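Local coordinates for protein sulfide-quinone reductase (Aquifex aeolicus, PDB 3HYW) that oxidises hydrogen sulfide with a quinone as electron acceptor, using bound FAD and building polysulfur chains on its active-site cysteines, at residues 223-231 / 242-250. Numbering follows the deposited sequence.
Sequences VKAIEPDKV and EVPAKFTMF
The three-stranded antiparallel sheet 222-226, 230-234 and 240-244 packs here against strand 247-255 of the neighbouring mixed sheet, in the two-dinucleotide-domain architecture of the disulfide oxidoreductase family. Val231 and Val243 form a hydrogen-bonded antiparallel pair: Val231 N donates to Val243 O (2.9 Å) and Val243 N to Val231 O (3.0 Å). Beyond it, Ala245 N reaches Asp229 O at 3.0 Å, the donor lying 37° above the carbonyl plane. The chain then swings through Ala245 and Lys246 into strand 247-255, whose Thr248 and Phe250 lie against the apolar side of the small sheet. The Phe250 ring is met obliquely by three methyls: Val223 CG2 at CE1 (3.6 Å), Ile226 CD1 at CD2 (3.7 Å) and Val231 CG2 at CE2. With CG2 anti to its carbonyl carbon, Val231 also touches Thr248 CG2 at 3.7 Å; Thr248 OG1 is hydrogen-bonded to Ser120 OG. Val147 of strand 146-150 touches Val231, Ala245, Thr248 and Phe250. At the more exposed edge, Lys230 runs extended beyond CG, its CD lying 3.4 Å from Glu242 CD, and NZ forms a salt bridge with Glu242 OE1 (3.2 Å), the hydrogen bond within it being weak. A leucine in place of Lys230 would probably leave the Glu242 carboxylate without this charged mate and freer to turn. One water donates to Glu227 O and, weakly, to Ala245 O, linking the turn to the connection between strands. The contact thus joins the two sheets through buried methyl-aromatic packing, while backbone bonds set the strand pairing and the Lys230-Glu242 ion pair lies at the more exposed edge.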
# COMPACT_ATOMS: atom_id res chain seq x y z
N VAL A 223 13.05 -10.92 18.77
CA VAL A 223 14.27 -10.38 19.38
C VAL A 223 14.71 -11.34 20.48
O VAL A 223 13.93 -11.66 21.39
CB VAL A 223 14.04 -8.96 19.96
CG1 VAL A 223 15.28 -8.44 20.68
CG2 VAL A 223 13.64 -8.01 18.86
N LYS A 224 15.94 -11.82 20.36
CA LYS A 224 16.46 -12.85 21.26
C LYS A 224 17.48 -12.31 22.26
O LYS A 224 17.63 -12.84 23.36
CB LYS A 224 17.09 -14.00 20.46
CG LYS A 224 16.08 -14.86 19.70
CD LYS A 224 15.01 -15.43 20.64
CE LYS A 224 13.98 -16.26 19.90
NZ LYS A 224 14.27 -17.71 19.99
N ALA A 225 18.19 -11.26 21.85
CA ALA A 225 19.26 -10.70 22.65
C ALA A 225 19.52 -9.25 22.31
O ALA A 225 19.45 -8.84 21.15
CB ALA A 225 20.56 -11.52 22.47
N ILE A 226 19.82 -8.48 23.35
CA ILE A 226 20.30 -7.12 23.20
C ILE A 226 21.66 -7.06 23.89
O ILE A 226 21.78 -7.27 25.10
CB ILE A 226 19.32 -6.09 23.80
CG1 ILE A 226 17.97 -6.17 23.07
CG2 ILE A 226 19.90 -4.68 23.68
CD1 ILE A 226 16.79 -5.83 23.92
N GLU A 227 22.68 -6.82 23.08
CA GLU A 227 24.04 -6.66 23.57
C GLU A 227 24.36 -5.16 23.58
O GLU A 227 23.58 -4.37 23.05
CB GLU A 227 25.01 -7.46 22.68
CG GLU A 227 24.78 -8.97 22.75
CD GLU A 227 25.76 -9.78 21.90
OE1 GLU A 227 26.82 -9.24 21.50
OE2 GLU A 227 25.48 -10.97 21.65
N PRO A 228 25.48 -4.76 24.22
CA PRO A 228 25.81 -3.33 24.19
C PRO A 228 26.06 -2.82 22.77
O PRO A 228 25.98 -1.62 22.51
CB PRO A 228 27.11 -3.26 25.01
CG PRO A 228 27.08 -4.49 25.87
CD PRO A 228 26.44 -5.54 25.01
N ASP A 229 26.31 -3.76 21.86
CA ASP A 229 26.85 -3.53 20.53
C ASP A 229 25.78 -3.69 19.44
O ASP A 229 25.90 -3.11 18.35
CB ASP A 229 27.97 -4.57 20.29
CG ASP A 229 28.82 -4.27 19.07
OD1 ASP A 229 28.52 -3.30 18.33
OD2 ASP A 229 29.82 -5.00 18.85
N LYS A 230 24.75 -4.48 19.73
CA LYS A 230 23.85 -4.98 18.69
C LYS A 230 22.58 -5.63 19.24
O LYS A 230 22.50 -5.98 20.42
CB LYS A 230 24.59 -5.98 17.79
CG LYS A 230 25.34 -7.08 18.53
CD LYS A 230 26.31 -7.81 17.61
CE LYS A 230 27.36 -8.56 18.39
NZ LYS A 230 28.16 -9.46 17.51
N VAL A 231 21.60 -5.79 18.36
CA VAL A 231 20.40 -6.56 18.65
C VAL A 231 20.43 -7.81 17.79
O VAL A 231 20.76 -7.75 16.59
CB VAL A 231 19.10 -5.74 18.43
CG1 VAL A 231 17.85 -6.61 18.59
CG2 VAL A 231 19.05 -4.57 19.40
N GLU A 242 21.50 -10.07 12.87
CA GLU A 242 22.22 -9.15 13.71
C GLU A 242 22.05 -7.75 13.12
O GLU A 242 22.13 -7.56 11.91
CB GLU A 242 23.69 -9.57 13.73
CG GLU A 242 24.58 -8.76 14.64
CD GLU A 242 26.02 -9.21 14.57
OE1 GLU A 242 26.33 -10.31 15.07
OE2 GLU A 242 26.86 -8.45 14.02
N VAL A 243 21.78 -6.78 13.99
CA VAL A 243 21.68 -5.39 13.58
C VAL A 243 22.47 -4.54 14.58
O VAL A 243 22.36 -4.76 15.79
CB VAL A 243 20.19 -4.95 13.40
CG1 VAL A 243 19.75 -3.94 14.45
CG2 VAL A 243 19.97 -4.41 11.99
N PRO A 244 23.32 -3.62 14.08
CA PRO A 244 24.13 -2.79 14.97
C PRO A 244 23.31 -1.76 15.74
O PRO A 244 22.34 -1.22 15.21
CB PRO A 244 25.12 -2.09 14.03
CG PRO A 244 24.49 -2.15 12.69
CD PRO A 244 23.59 -3.34 12.66
N ALA A 245 23.69 -1.51 16.99
CA ALA A 245 22.95 -0.60 17.86
C ALA A 245 23.82 0.03 18.94
O ALA A 245 24.51 -0.68 19.68
CB ALA A 245 21.78 -1.32 18.50
N LYS A 246 23.78 1.35 19.03
CA LYS A 246 24.45 2.08 20.10
C LYS A 246 23.45 2.42 21.21
O LYS A 246 23.80 2.47 22.39
CB LYS A 246 25.13 3.34 19.56
CG LYS A 246 25.86 4.15 20.62
CD LYS A 246 26.81 5.16 20.02
CE LYS A 246 27.62 5.85 21.12
NZ LYS A 246 26.74 6.57 22.10
N PHE A 247 22.20 2.65 20.82
CA PHE A 247 21.12 2.88 21.77
C PHE A 247 19.91 2.04 21.39
O PHE A 247 19.54 1.99 20.22
CB PHE A 247 20.74 4.37 21.82
CG PHE A 247 19.49 4.65 22.62
CD1 PHE A 247 18.23 4.55 22.02
CD2 PHE A 247 19.57 5.00 23.97
CE1 PHE A 247 17.07 4.79 22.76
CE2 PHE A 247 18.41 5.25 24.71
CZ PHE A 247 17.16 5.14 24.10
N THR A 248 19.32 1.38 22.38
CA THR A 248 18.07 0.65 22.17
C THR A 248 17.00 0.99 23.20
O THR A 248 17.31 1.41 24.32
CB THR A 248 18.27 -0.90 22.17
OG1 THR A 248 18.70 -1.33 23.47
CG2 THR A 248 19.30 -1.33 21.14
N MET A 249 15.74 0.81 22.81
CA MET A 249 14.62 0.90 23.72
C MET A 249 13.65 -0.19 23.31
O MET A 249 13.05 -0.12 22.24
CB MET A 249 13.96 2.29 23.64
CG MET A 249 13.06 2.65 24.83
SD MET A 249 11.62 1.59 25.09
CE MET A 249 10.57 2.02 23.70
N PHE A 250 13.51 -1.19 24.17
CA PHE A 250 12.57 -2.27 23.91
C PHE A 250 11.47 -2.37 24.96
O PHE A 250 11.70 -2.10 26.14
CB PHE A 250 13.29 -3.61 23.71
CG PHE A 250 13.80 -3.79 22.31
CD1 PHE A 250 13.03 -4.45 21.36
CD2 PHE A 250 15.02 -3.24 21.93
CE1 PHE A 250 13.48 -4.58 20.06
CE2 PHE A 250 15.47 -3.38 20.63
CZ PHE A 250 14.70 -4.05 19.69
O HOH W 1 22.59 -2.13 22.06